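Long-range contacts in NBS-LRR class disease resistance protein (Oryza sativa subsp. japonica, PDB 6FU9), which probably acts as an intracellular plant immune receptor, with the crystallised domain binding another protein along one edge of its beta-sheet: residues 5-10 with 75-80; 11-16 with 68-73. One frame throughout, in Å; residues are numbered along the deposited sequence.

Both contacts join strand 7-12 to strand 71-77, the first and last strands of the chain, which run antiparallel next to each other in a four-stranded sheet. Contact 1 takes the end of the ladder nearest the chain termini and contact 2 the end where the connections to the helices begin; their centres are about 19 Å apart, on opposite sides of the centre of the chain. Contact 2 is nested in sequence inside the loop that contact 1 closes. They meet where Ile-9 packs on Phe-72 and a probable Val-10 to Leu-73 hydrogen bond continues the ladder. Strand 71-77 is one of the two outermost strands within the chain, and its edge receives a strand of a second protein in the assembly.

Contact 1 of 2, residues 5-10 with 75-80; sequences EMQKIV and VSQVKE
Gln-77 reaches across to Glu-5 and offers its amide nitrogen to two acceptors. NE2 lies 2.9 Å from Glu-5 OE2, which takes the bond in the amide plane with its anti lone pair; at 3.1 Å NE2 also meets Glu-5 O, but from above that carbonyl plane. A bend in the Gln-77 chain at chi2 (-70°) folds the amide over to these oxygens, while the extended Glu-5 chain carries its carboxylate out to meet it. At the next residue the N-H of Met-6 is taken by Glu-80 OE2, with 2.9 Å between Met-6 N and that oxygen, from above the carboxylate plane. Water 1 closes the outer end, donating to Glu-5 OE1 at 2.6 Å and accepting from Glu-80 N.

Behind this polar group lies the antiparallel ladder. Val-78 N binds Met-6 O at 2.8 Å, nearly straight at 177°, and Met-6 CB rests against Val-78 CG2. Further in, Lys-8 and Ser-76 form a hydrogen-bonded pair, flanked by the non-hydrogen-bonded pairs Gln-7 with Gln-77 and Ile-9 with Val-75. Gln-7 OE1 turns elsewhere, to Ile-54 N, and Val-75 pairs with a strand of the second protein. The donors at Glu-5 and Glu-80 would probably stabilise their negative charge, partly offsetting the nearness of Glu-5 OE1 to Glu-80 OE1, 5.1 Å apart.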
ATOM      1  N   GLU A   5      13.417  -8.437  10.206  1.00 17.56           N
ATOM      2  CA  GLU A   5      12.805  -7.183   9.718  1.00 16.16           C
ATOM      3  C   GLU A   5      11.412  -7.462   9.180  1.00 15.59           C
ATOM      4  O   GLU A   5      11.213  -8.388   8.413  1.00 14.71           O
ATOM      5  CB  GLU A   5      13.727  -6.623   8.622  1.00 16.19           C
ATOM      6  CG  GLU A   5      13.364  -5.247   8.135  1.00 16.98           C
ATOM      7  CD  GLU A   5      14.268  -4.886   6.977  1.00 17.99           C
ATOM      8  OE1 GLU A   5      15.247  -4.163   7.205  1.00 21.88           O
ATOM      9  OE2 GLU A   5      14.062  -5.383   5.869  1.00 17.78           O
ATOM     10  N   MET A   6      10.460  -6.623   9.598  1.00 14.73           N
ATOM     11  CA  MET A   6       9.067  -6.876   9.262  1.00 14.15           C
ATOM     12  C   MET A   6       8.768  -6.622   7.777  1.00 13.92           C
ATOM     13  O   MET A   6       9.416  -5.860   7.118  1.00 15.05           O
ATOM     14  CB  MET A   6       8.199  -6.002  10.145  1.00 17.10           C
ATOM     15  CG  MET A   6       8.233  -6.510  11.591  1.00 19.89           C
ATOM     16  SD  MET A   6       7.390  -5.544  12.812  1.00 28.32           S
ATOM     17  CE  MET A   6       5.879  -5.976  12.132  1.00 26.70           C
ATOM     18  N   GLN A   7       7.727  -7.326   7.345  1.00 15.10           N
ATOM     19  CA  GLN A   7       7.181  -7.252   6.011  1.00 14.73           C
ATOM     20  C   GLN A   7       5.931  -6.333   5.984  1.00 12.71           C
ATOM     21  O   GLN A   7       5.224  -6.290   6.987  1.00 14.08           O
ATOM     22  CB  GLN A   7       6.584  -8.644   5.627  1.00 20.51           C
ATOM     23  CG  GLN A   7       7.474  -9.836   5.351  1.00 19.33           C
ATOM     24  CD  GLN A   7       6.620 -11.097   5.444  1.00 19.15           C
ATOM     25  OE1 GLN A   7       6.276 -11.564   6.470  1.00 17.30           O
ATOM     26  NE2 GLN A   7       6.411 -11.715   4.297  1.00 21.01           N
ATOM     27  N   LYS A   8       5.697  -5.718   4.853  1.00 12.30           N
ATOM     28  CA  LYS A   8       4.472  -4.966   4.547  1.00 12.93           C
ATOM     29  C   LYS A   8       3.926  -5.440   3.270  1.00 13.37           C
ATOM     30  O   LYS A   8       4.621  -5.397   2.208  1.00 17.91           O
ATOM     31  CB  LYS A   8       4.777  -3.480   4.485  1.00 15.05           C
ATOM     32  CG  LYS A   8       3.553  -2.617   4.236  1.00 16.60           C
ATOM     33  CD  LYS A   8       3.939  -1.134   4.314  1.00 20.07           C
ATOM     34  CE  LYS A   8       2.851  -0.196   4.019  1.00 22.55           C
ATOM     35  NZ  LYS A   8       3.452   1.143   4.161  1.00 22.18           N
ATOM     36  N   ILE A   9       2.691  -5.978   3.259  1.00 12.49           N
ATOM     37  CA  ILE A   9       2.048  -6.507   2.103  1.00 12.51           C
ATOM     38  C   ILE A   9       0.724  -5.766   1.933  1.00 12.72           C
ATOM     39  O   ILE A   9      -0.055  -5.677   2.889  1.00 14.74           O
ATOM     40  CB  ILE A   9       1.727  -7.986   2.232  1.00 14.64           C
ATOM     41  CG1 ILE A   9       2.992  -8.814   2.554  1.00 16.46           C
ATOM     42  CG2 ILE A   9       1.071  -8.488   0.973  1.00 18.43           C
ATOM     43  CD1 ILE A   9       2.729 -10.186   3.053  1.00 27.56           C
ATOM     44  N   VAL A  10       0.480  -5.222   0.761  1.00 12.40           N
ATOM     45  CA  VAL A  10      -0.792  -4.518   0.489  1.00 13.09           C
ATOM     46  C   VAL A  10      -1.532  -5.256  -0.586  1.00 12.32           C
ATOM     47  O   VAL A  10      -0.939  -5.533  -1.676  1.00 13.73           O
ATOM     48  CB  VAL A  10      -0.570  -3.067   0.090  1.00 13.95           C
ATOM     49  CG1 VAL A  10      -1.944  -2.328  -0.029  1.00 15.48           C
ATOM     50  CG2 VAL A  10       0.322  -2.320   1.058  1.00 15.93           C
ATOM     51  N   VAL A  75       4.599  -5.206  -2.213  1.00 12.94           N
ATOM     52  CA  VAL A  75       5.374  -6.027  -1.284  1.00 12.92           C
ATOM     53  C   VAL A  75       6.620  -5.216  -0.910  1.00 12.78           C
ATOM     54  O   VAL A  75       7.357  -4.787  -1.811  1.00 13.29           O
ATOM     55  CB  VAL A  75       5.774  -7.384  -1.926  1.00 15.27           C
ATOM     56  CG1 VAL A  75       6.642  -8.186  -1.021  1.00 18.56           C
ATOM     57  CG2 VAL A  75       4.536  -8.183  -2.318  1.00 17.65           C
ATOM     58  N   SER A  76       6.849  -4.995   0.373  1.00 11.59           N
ATOM     59  CA  SER A  76       7.989  -4.229   0.808  1.00 11.75           C
ATOM     60  C   SER A  76       8.398  -4.684   2.211  1.00 11.30           C
ATOM     61  O   SER A  76       7.690  -5.452   2.852  1.00 12.88           O
ATOM     62  CB  SER A  76       7.717  -2.748   0.756  1.00 13.06           C
ATOM     63  OG  SER A  76       6.670  -2.387   1.631  1.00 15.04           O
ATOM     64  N   GLN A  77       9.573  -4.227   2.628  1.00 12.40           N
ATOM     65  CA  GLN A  77      10.035  -4.420   3.975  1.00 12.46           C
ATOM     66  C   GLN A  77       9.802  -3.135   4.763  1.00 12.64           C
ATOM     67  O   GLN A  77       9.812  -2.053   4.198  1.00 14.06           O
ATOM     68  CB  GLN A  77      11.524  -4.762   3.996  1.00 13.10           C
ATOM     69  CG  GLN A  77      11.830  -6.195   3.469  1.00 14.21           C
ATOM     70  CD  GLN A  77      11.350  -7.282   4.407  1.00 13.21           C
ATOM     71  OE1 GLN A  77      10.391  -8.008   4.110  1.00 15.74           O
ATOM     72  NE2 GLN A  77      11.967  -7.380   5.554  1.00 15.39           N
ATOM     73  N   VAL A  78       9.622  -3.253   6.076  1.00 13.99           N
ATOM     74  CA  VAL A  78       9.504  -2.104   6.936  1.00 14.36           C
ATOM     75  C   VAL A  78      10.906  -1.496   7.173  1.00 14.39           C
ATOM     76  O   VAL A  78      11.852  -2.264   7.415  1.00 16.27           O
ATOM     77  CB  VAL A  78       8.874  -2.499   8.257  1.00 14.84           C
ATOM     78  CG1 VAL A  78       8.902  -1.358   9.295  1.00 15.87           C
ATOM     79  CG2 VAL A  78       7.436  -2.935   8.026  1.00 15.50           C
ATOM     80  N   LYS A  79      11.034  -0.180   7.057  1.00 13.76           N
ATOM     81  CA  LYS A  79      12.259   0.515   7.407  1.00 14.94           C
ATOM     82  C   LYS A  79      12.310   0.697   8.922  1.00 14.28           C
ATOM     83  O   LYS A  79      11.570   1.530   9.496  1.00 16.16           O
ATOM     84  CB  LYS A  79      12.349   1.856   6.697  1.00 14.54           C
ATOM     85  CG  LYS A  79      13.689   2.547   6.930  1.00 15.07           C
ATOM     86  CD  LYS A  79      13.834   3.904   6.253  1.00 15.96           C
ATOM     87  CE  LYS A  79      12.959   4.955   6.923  1.00 17.13           C
ATOM     88  NZ  LYS A  79      13.202   6.310   6.337  1.00 16.99           N
ATOM     89  N   GLU A  80      13.125  -0.123   9.587  1.00 15.85           N
ATOM     90  CA  GLU A  80      13.103  -0.177  11.053  1.00 18.47           C
ATOM     91  C   GLU A  80      14.141   0.677  11.699  1.00 18.52           C
ATOM     92  O   GLU A  80      13.995   0.951  12.870  1.00 24.41           O
ATOM     93  CB  GLU A  80      13.342  -1.620  11.518  1.00 18.41           C
ATOM     94  CG  GLU A  80      12.171  -2.508  11.140  1.00 20.35           C
ATOM     95  CD  GLU A  80      12.284  -3.924  11.617  1.00 22.65           C
ATOM     96  OE1 GLU A  80      13.407  -4.394  11.960  1.00 25.20           O
ATOM     97  OE2 GLU A  80      11.254  -4.637  11.584  1.00 22.88           O
TER
HETATM   98  O   HOH W   1      14.992  -1.839   8.265  1.00 30.11           O

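Contact 2 of 2, residues 11-16 with 68-73; sequences FKIPMV and GPAMFL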
ATOM      1  N   PHE A  11      -2.804  -5.559  -0.319  1.00 13.10           N
ATOM      2  CA  PHE A  11      -3.707  -6.139  -1.292  1.00 14.09           C
ATOM      3  C   PHE A  11      -4.735  -5.088  -1.725  1.00 14.20           C
ATOM      4  O   PHE A  11      -5.086  -4.210  -0.921  1.00 16.60           O
ATOM      5  CB  PHE A  11      -4.449  -7.343  -0.745  1.00 14.07           C
ATOM      6  CG  PHE A  11      -3.579  -8.482  -0.305  1.00 13.92           C
ATOM      7  CD1 PHE A  11      -3.055  -9.356  -1.244  1.00 15.22           C
ATOM      8  CD2 PHE A  11      -3.274  -8.705   1.013  1.00 15.62           C
ATOM      9  CE1 PHE A  11      -2.256 -10.432  -0.871  1.00 16.43           C
ATOM     10  CE2 PHE A  11      -2.475  -9.760   1.402  1.00 16.62           C
ATOM     11  CZ  PHE A  11      -1.978 -10.627   0.451  1.00 16.13           C
ATOM     12  N   LYS A  12      -5.188  -5.197  -2.959  1.00 14.60           N
ATOM     13  CA  LYS A  12      -6.398  -4.500  -3.432  1.00 15.58           C
ATOM     14  C   LYS A  12      -7.467  -5.546  -3.550  1.00 15.78           C
ATOM     15  O   LYS A  12      -7.316  -6.561  -4.242  1.00 17.70           O
ATOM     16  CB  LYS A  12      -6.094  -3.773  -4.730  1.00 18.85           C
ATOM     17  CG  LYS A  12      -5.314  -2.458  -4.542  1.00 22.84           C
ATOM     18  CD  LYS A  12      -6.116  -1.197  -4.117  1.00 25.89           C
ATOM     19  CE  LYS A  12      -6.759  -0.538  -5.311  1.00 23.87           C
ATOM     20  NZ  LYS A  12      -7.629   0.589  -4.950  1.00 25.84           N
ATOM     21  N   ILE A  13      -8.607  -5.320  -2.848  1.00 16.07           N
ATOM     22  CA  ILE A  13      -9.735  -6.288  -2.860  1.00 17.68           C
ATOM     23  C   ILE A  13     -10.950  -5.450  -2.998  1.00 20.18           C
ATOM     24  O   ILE A  13     -11.328  -4.758  -2.044  1.00 24.38           O
ATOM     25  CB  ILE A  13      -9.808  -7.151  -1.592  1.00 20.56           C
ATOM     26  CG1 ILE A  13      -8.429  -7.627  -1.115  1.00 21.62           C
ATOM     27  CG2 ILE A  13     -10.744  -8.309  -1.825  1.00 23.06           C
ATOM     28  CD1 ILE A  13      -8.444  -8.542   0.093  1.00 24.90           C
ATOM     29  N   PRO A  14     -11.566  -5.455  -4.175  1.00 24.41           N
ATOM     30  CA  PRO A  14     -12.904  -4.850  -4.244  1.00 31.16           C
ATOM     31  C   PRO A  14     -13.775  -5.390  -3.073  1.00 31.94           C
ATOM     32  O   PRO A  14     -13.853  -6.587  -2.865  1.00 42.20           O
ATOM     33  CB  PRO A  14     -13.422  -5.324  -5.594  1.00 32.01           C
ATOM     34  CG  PRO A  14     -12.178  -5.409  -6.401  1.00 33.30           C
ATOM     35  CD  PRO A  14     -11.140  -5.979  -5.474  1.00 31.06           C
ATOM     36  N   MET A  15     -14.345  -4.494  -2.280  1.00 33.73           N
ATOM     37  CA  MET A  15     -15.156  -4.947  -1.110  1.00 34.28           C
ATOM     38  C   MET A  15     -16.510  -4.310  -1.049  1.00 45.06           C
ATOM     39  O   MET A  15     -16.571  -3.118  -0.910  1.00 47.97           O
ATOM     40  CB  MET A  15     -14.305  -4.787   0.193  1.00 31.45           C
ATOM     41  CG  MET A  15     -13.337  -5.951   0.422  1.00 28.63           C
ATOM     42  SD  MET A  15     -12.203  -5.915   1.832  1.00 28.28           S
ATOM     43  CE  MET A  15     -11.303  -4.407   1.414  1.00 24.15           C
ATOM     44  N   VAL A  16     -17.596  -5.082  -1.227  1.00 55.25           N
ATOM     45  CA  VAL A  16     -18.933  -4.476  -1.439  1.00 63.33           C
ATOM     46  C   VAL A  16     -19.407  -3.528  -0.271  1.00 73.60           C
ATOM     47  O   VAL A  16     -20.154  -2.565  -0.511  1.00142.31           O
ATOM     48  CB  VAL A  16     -20.024  -5.538  -1.832  1.00 70.86           C
ATOM     49  CG1 VAL A  16     -21.342  -4.856  -2.209  1.00 74.14           C
ATOM     50  CG2 VAL A  16     -19.574  -6.413  -3.008  1.00 67.61           C
ATOM     51  N   GLY A  68     -12.938 -12.083  -1.699  1.00 19.32           N
ATOM     52  CA  GLY A  68     -13.158 -11.490  -3.013  1.00 20.17           C
ATOM     53  C   GLY A  68     -11.912 -11.585  -3.843  1.00 17.33           C
ATOM     54  O   GLY A  68     -10.927 -12.182  -3.371  1.00 17.57           O
ATOM     55  N   PRO A  69     -11.902 -10.976  -5.016  1.00 18.67           N
ATOM     56  CA  PRO A  69     -10.826 -11.164  -5.976  1.00 18.10           C
ATOM     57  C   PRO A  69      -9.549 -10.359  -5.649  1.00 17.87           C
ATOM     58  O   PRO A  69      -9.179  -9.375  -6.301  1.00 20.81           O
ATOM     59  CB  PRO A  69     -11.441 -10.712  -7.274  1.00 22.28           C
ATOM     60  CG  PRO A  69     -12.509  -9.804  -6.907  1.00 24.89           C
ATOM     61  CD  PRO A  69     -13.042 -10.279  -5.619  1.00 24.84           C
ATOM     62  N   ALA A  70      -8.844 -10.775  -4.624  1.00 18.03           N
ATOM     63  CA  ALA A  70      -7.681 -10.099  -4.139  1.00 16.24           C
ATOM     64  C   ALA A  70      -6.522 -10.102  -5.133  1.00 16.38           C
ATOM     65  O   ALA A  70      -6.265 -11.115  -5.765  1.00 18.98           O
ATOM     66  CB  ALA A  70      -7.275 -10.713  -2.807  1.00 17.70           C
ATOM     67  N   MET A  71      -5.860  -8.947  -5.236  1.00 15.71           N
ATOM     68  CA  MET A  71      -4.616  -8.812  -5.997  1.00 17.26           C
ATOM     69  C   MET A  71      -3.547  -8.171  -5.114  1.00 15.20           C
ATOM     70  O   MET A  71      -3.831  -7.267  -4.309  1.00 15.80           O
ATOM     71  CB  MET A  71      -4.806  -7.987  -7.247  1.00 21.20           C
ATOM     72  CG  MET A  71      -5.846  -8.607  -8.202  1.00 25.43           C
ATOM     73  SD  MET A  71      -5.250 -10.140  -8.993  1.00 32.99           S
ATOM     74  CE  MET A  71      -4.143  -9.410 -10.214  1.00 37.34           C
ATOM     75  N   PHE A  72      -2.307  -8.552  -5.323  1.00 14.86           N
ATOM     76  CA  PHE A  72      -1.209  -7.836  -4.698  1.00 14.12           C
ATOM     77  C   PHE A  72      -1.063  -6.449  -5.287  1.00 14.64           C
ATOM     78  O   PHE A  72      -1.037  -6.284  -6.525  1.00 16.66           O
ATOM     79  CB  PHE A  72       0.115  -8.580  -4.843  1.00 14.57           C
ATOM     80  CG  PHE A  72       0.269  -9.811  -3.997  1.00 15.65           C
ATOM     81  CD1 PHE A  72       0.836  -9.722  -2.775  1.00 16.59           C
ATOM     82  CD2 PHE A  72      -0.054 -11.068  -4.482  1.00 16.21           C
ATOM     83  CE1 PHE A  72       1.075 -10.867  -2.012  1.00 18.67           C
ATOM     84  CE2 PHE A  72       0.191 -12.190  -3.743  1.00 17.16           C
ATOM     85  CZ  PHE A  72       0.721 -12.097  -2.477  1.00 18.51           C
ATOM     86  N   LEU A  73      -0.878  -5.446  -4.435  1.00 13.49           N
ATOM     87  CA  LEU A  73      -0.506  -4.095  -4.816  1.00 13.48           C
ATOM     88  C   LEU A  73       0.929  -3.776  -4.478  1.00 13.26           C
ATOM     89  O   LEU A  73       1.587  -3.055  -5.231  1.00 13.38           O
ATOM     90  CB  LEU A  73      -1.488  -3.051  -4.162  1.00 13.76           C
ATOM     91  CG  LEU A  73      -1.141  -1.559  -4.349  1.00 17.94           C
ATOM     92  CD1 LEU A  73      -1.167  -1.146  -5.805  1.00 21.33           C
ATOM     93  CD2 LEU A  73      -2.144  -0.694  -3.544  1.00 22.39           C
TER
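Phe-11 and Phe-72 lie side by side where the first and last strands of this ferredoxin-like βαββαβ fold pair, with Phe-11 turned to helix 56-66. The corner of the Phe-11 ring is the bump, and the face of Phe-72 receives it: Phe-11 CE1 sits over that face, offset toward the rim and 3.5 Å from Phe-72 CE1. The two planes are 43° apart. The same Phe-11 ring also packs on Leu-59 and Val-60 of the helix.

Past the rings, Lys-12 and Met-71 make a hydrogen-bonded antiparallel pair, Lys-12 N to Met-71 O at 2.8 Å and Met-71 N to Lys-12 O at 3.0 Å. Lys-12 runs alongside Leu-73, its CG against Leu-73 CD2 at 3.8 Å; bends at chi2 and chi3 carry its NZ onward to salt bridges with Asp-45 and with an acidic side chain of the second protein.

Just past this pair, Ile-13 lies against the chain leaving helix 56-66. Its fork spans two surfaces: CG1 rests on Ala-70 CB at 3.7 Å, and CG2 meets the backbone of Gly-68. That backbone is curled into an inverse gamma turn centred on Pro-69, closed by Ala-70 N bonding to Gly-68 O at 2.8 Å.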